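Long-range contact in transcriptional regulator, LacI family (Lactobacillus brevis, PDB 3JY6), which probably binds cis-regulatory DNA as a LacI-family transcription factor, its periplasmic-binding-protein-like domain presumably sensing a small effector: residues L9-V14 against D65-Q70. Numbering follows the deposited sequence.
Sequences LIAVIV and DGLILQ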
loop_
_atom_site.group_PDB
_atom_site.type_symbol
_atom_site.label_atom_id
_atom_site.label_comp_id
_atom_site.label_asym_id
_atom_site.label_seq_id
_atom_site.Cartn_x
_atom_site.Cartn_y
_atom_site.Cartn_z
ATOM N N LEU A 9 -5.248 -16.251 17.055
ATOM C CA LEU A 9 -5.257 -15.529 15.795
ATOM C C LEU A 9 -6.386 -14.514 15.835
ATOM O O LEU A 9 -7.531 -14.853 16.153
ATOM C CB LEU A 9 -5.516 -16.474 14.620
ATOM C CG LEU A 9 -4.443 -17.466 14.204
ATOM C CD1 LEU A 9 -4.869 -18.143 12.903
ATOM C CD2 LEU A 9 -3.128 -16.735 14.037
ATOM N N ILE A 10 -6.055 -13.272 15.511
ATOM C CA ILE A 10 -7.035 -12.194 15.471
ATOM C C ILE A 10 -7.223 -11.802 14.012
ATOM O O ILE A 10 -6.259 -11.464 13.322
ATOM C CB ILE A 10 -6.555 -10.961 16.270
ATOM C CG1 ILE A 10 -6.319 -11.359 17.728
ATOM C CG2 ILE A 10 -7.597 -9.832 16.188
ATOM C CD1 ILE A 10 -7.554 -11.948 18.421
ATOM N N ALA A 11 -8.458 -11.857 13.536
ATOM C CA ALA A 11 -8.741 -11.495 12.156
ATOM C C ALA A 11 -8.883 -9.991 12.019
ATOM O O ALA A 11 -9.537 -9.335 12.821
ATOM C CB ALA A 11 -10.029 -12.181 11.663
ATOM N N VAL A 12 -8.261 -9.436 10.988
ATOM C CA VAL A 12 -8.373 -8.011 10.750
ATOM C C VAL A 12 -8.908 -7.862 9.328
ATOM O O VAL A 12 -8.255 -8.273 8.377
ATOM C CB VAL A 12 -7.008 -7.324 10.883
ATOM C CG1 VAL A 12 -7.179 -5.819 10.761
ATOM C CG2 VAL A 12 -6.358 -7.693 12.239
ATOM N N ILE A 13 -10.106 -7.312 9.179
ATOM C CA ILE A 13 -10.658 -7.142 7.834
ATOM C C ILE A 13 -10.618 -5.670 7.448
ATOM O O ILE A 13 -11.272 -4.847 8.082
ATOM C CB ILE A 13 -12.136 -7.626 7.735
ATOM C CG1 ILE A 13 -12.241 -9.120 8.036
ATOM C CG2 ILE A 13 -12.662 -7.413 6.325
ATOM C CD1 ILE A 13 -13.695 -9.668 7.913
ATOM N N VAL A 14 -9.847 -5.335 6.416
ATOM C CA VAL A 14 -9.784 -3.941 5.976
ATOM C C VAL A 14 -10.615 -3.748 4.712
ATOM O O VAL A 14 -10.878 -4.700 3.976
ATOM C CB VAL A 14 -8.329 -3.477 5.720
ATOM C CG1 VAL A 14 -7.520 -3.670 6.985
ATOM C CG2 VAL A 14 -7.707 -4.252 4.561
ATOM N N ASP A 65 -9.722 -15.821 17.317
ATOM C CA ASP A 65 -10.140 -15.369 18.635
ATOM C C ASP A 65 -10.649 -13.945 18.734
ATOM O O ASP A 65 -11.032 -13.503 19.816
ATOM C CB ASP A 65 -9.022 -15.577 19.654
ATOM C CG ASP A 65 -8.682 -17.051 19.855
ATOM O OD1 ASP A 65 -9.490 -17.927 19.469
ATOM O OD2 ASP A 65 -7.603 -17.337 20.414
ATOM N N GLY A 66 -10.680 -13.234 17.614
ATOM C CA GLY A 66 -11.146 -11.861 17.639
ATOM C C GLY A 66 -11.254 -11.260 16.254
ATOM O O GLY A 66 -10.665 -11.762 15.292
ATOM N N LEU A 67 -12.005 -10.173 16.159
ATOM C CA LEU A 67 -12.209 -9.501 14.898
ATOM C C LEU A 67 -12.038 -7.995 15.040
ATOM O O LEU A 67 -12.657 -7.367 15.898
ATOM C CB LEU A 67 -13.626 -9.796 14.360
ATOM C CG LEU A 67 -14.100 -9.000 13.136
ATOM C CD1 LEU A 67 -13.181 -9.294 11.966
ATOM C CD2 LEU A 67 -15.530 -9.349 12.785
ATOM N N ILE A 68 -11.170 -7.429 14.212
ATOM C CA ILE A 68 -10.986 -5.987 14.199
ATOM C C ILE A 68 -11.559 -5.612 12.840
ATOM O O ILE A 68 -11.080 -6.065 11.789
ATOM C CB ILE A 68 -9.514 -5.586 14.333
ATOM C CG1 ILE A 68 -8.972 -6.089 15.679
ATOM C CG2 ILE A 68 -9.391 -4.083 14.240
ATOM C CD1 ILE A 68 -7.564 -5.666 15.999
ATOM N N LEU A 69 -12.610 -4.805 12.869
ATOM C CA LEU A 69 -13.314 -4.446 11.650
ATOM C C LEU A 69 -13.083 -3.033 11.119
ATOM O O LEU A 69 -13.458 -2.048 11.753
ATOM C CB LEU A 69 -14.807 -4.670 11.890
ATOM C CG LEU A 69 -15.804 -4.686 10.741
ATOM C CD1 LEU A 69 -15.549 -5.899 9.849
ATOM C CD2 LEU A 69 -17.225 -4.742 11.322
ATOM N N GLN A 70 -12.464 -2.936 9.949
ATOM C CA GLN A 70 -12.222 -1.638 9.333
ATOM C C GLN A 70 -12.861 -1.730 7.955
ATOM O O GLN A 70 -12.257 -1.356 6.944
ATOM C CB GLN A 70 -10.710 -1.371 9.217
ATOM C CG GLN A 70 -10.330 0.082 8.874
ATOM C CD GLN A 70 -10.048 0.295 7.403
ATOM O OE1 GLN A 70 -9.160 -0.340 6.828
ATOM N NE2 GLN A 70 -10.795 1.206 6.783
#
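Five backbone hydrogen bonds join A11 and I13 of strand 9-14 to G66, I68 and Q70, and L9 to D65, in a parallel pairing at the heart of the Rossmann-like sheet of a periplasmic-binding-protein fold. A11 is bonded through both its N and its O: the N donates to G66 O (2.8 Å). The O accepts from I68 N (2.9 Å). The axes of the two short strand segments approach to 4.7 Å, with their N-to-C directions 19° apart.

On one face, I10 CG2 meets I68 CG1 at 4.0 Å. With CG1 of I10 beside its own backbone N (chi1 -60°) and chi2 also turned to -58°, CD1 swings over the D65-G66 peptide, 3.5 Å from G66 N. Cut back to an alanine here, the side chain would lose CD1 and CG2, which would probably open a gap over G66 and take from I68 CG1 its contact with I10 CG2.

On the other face, L67 CD1 lies 4.0 Å from I13 CG1, their side chains crossing at a slant. Helix 20-34 packs on I10 and V12, helix 49-60 on I13 and L67, giving an alpha/beta/alpha sandwich. At the C-terminal end, Q70 OE1, hydrogen-bonded to S22 OG, sits 3.4 Å from V14 CB.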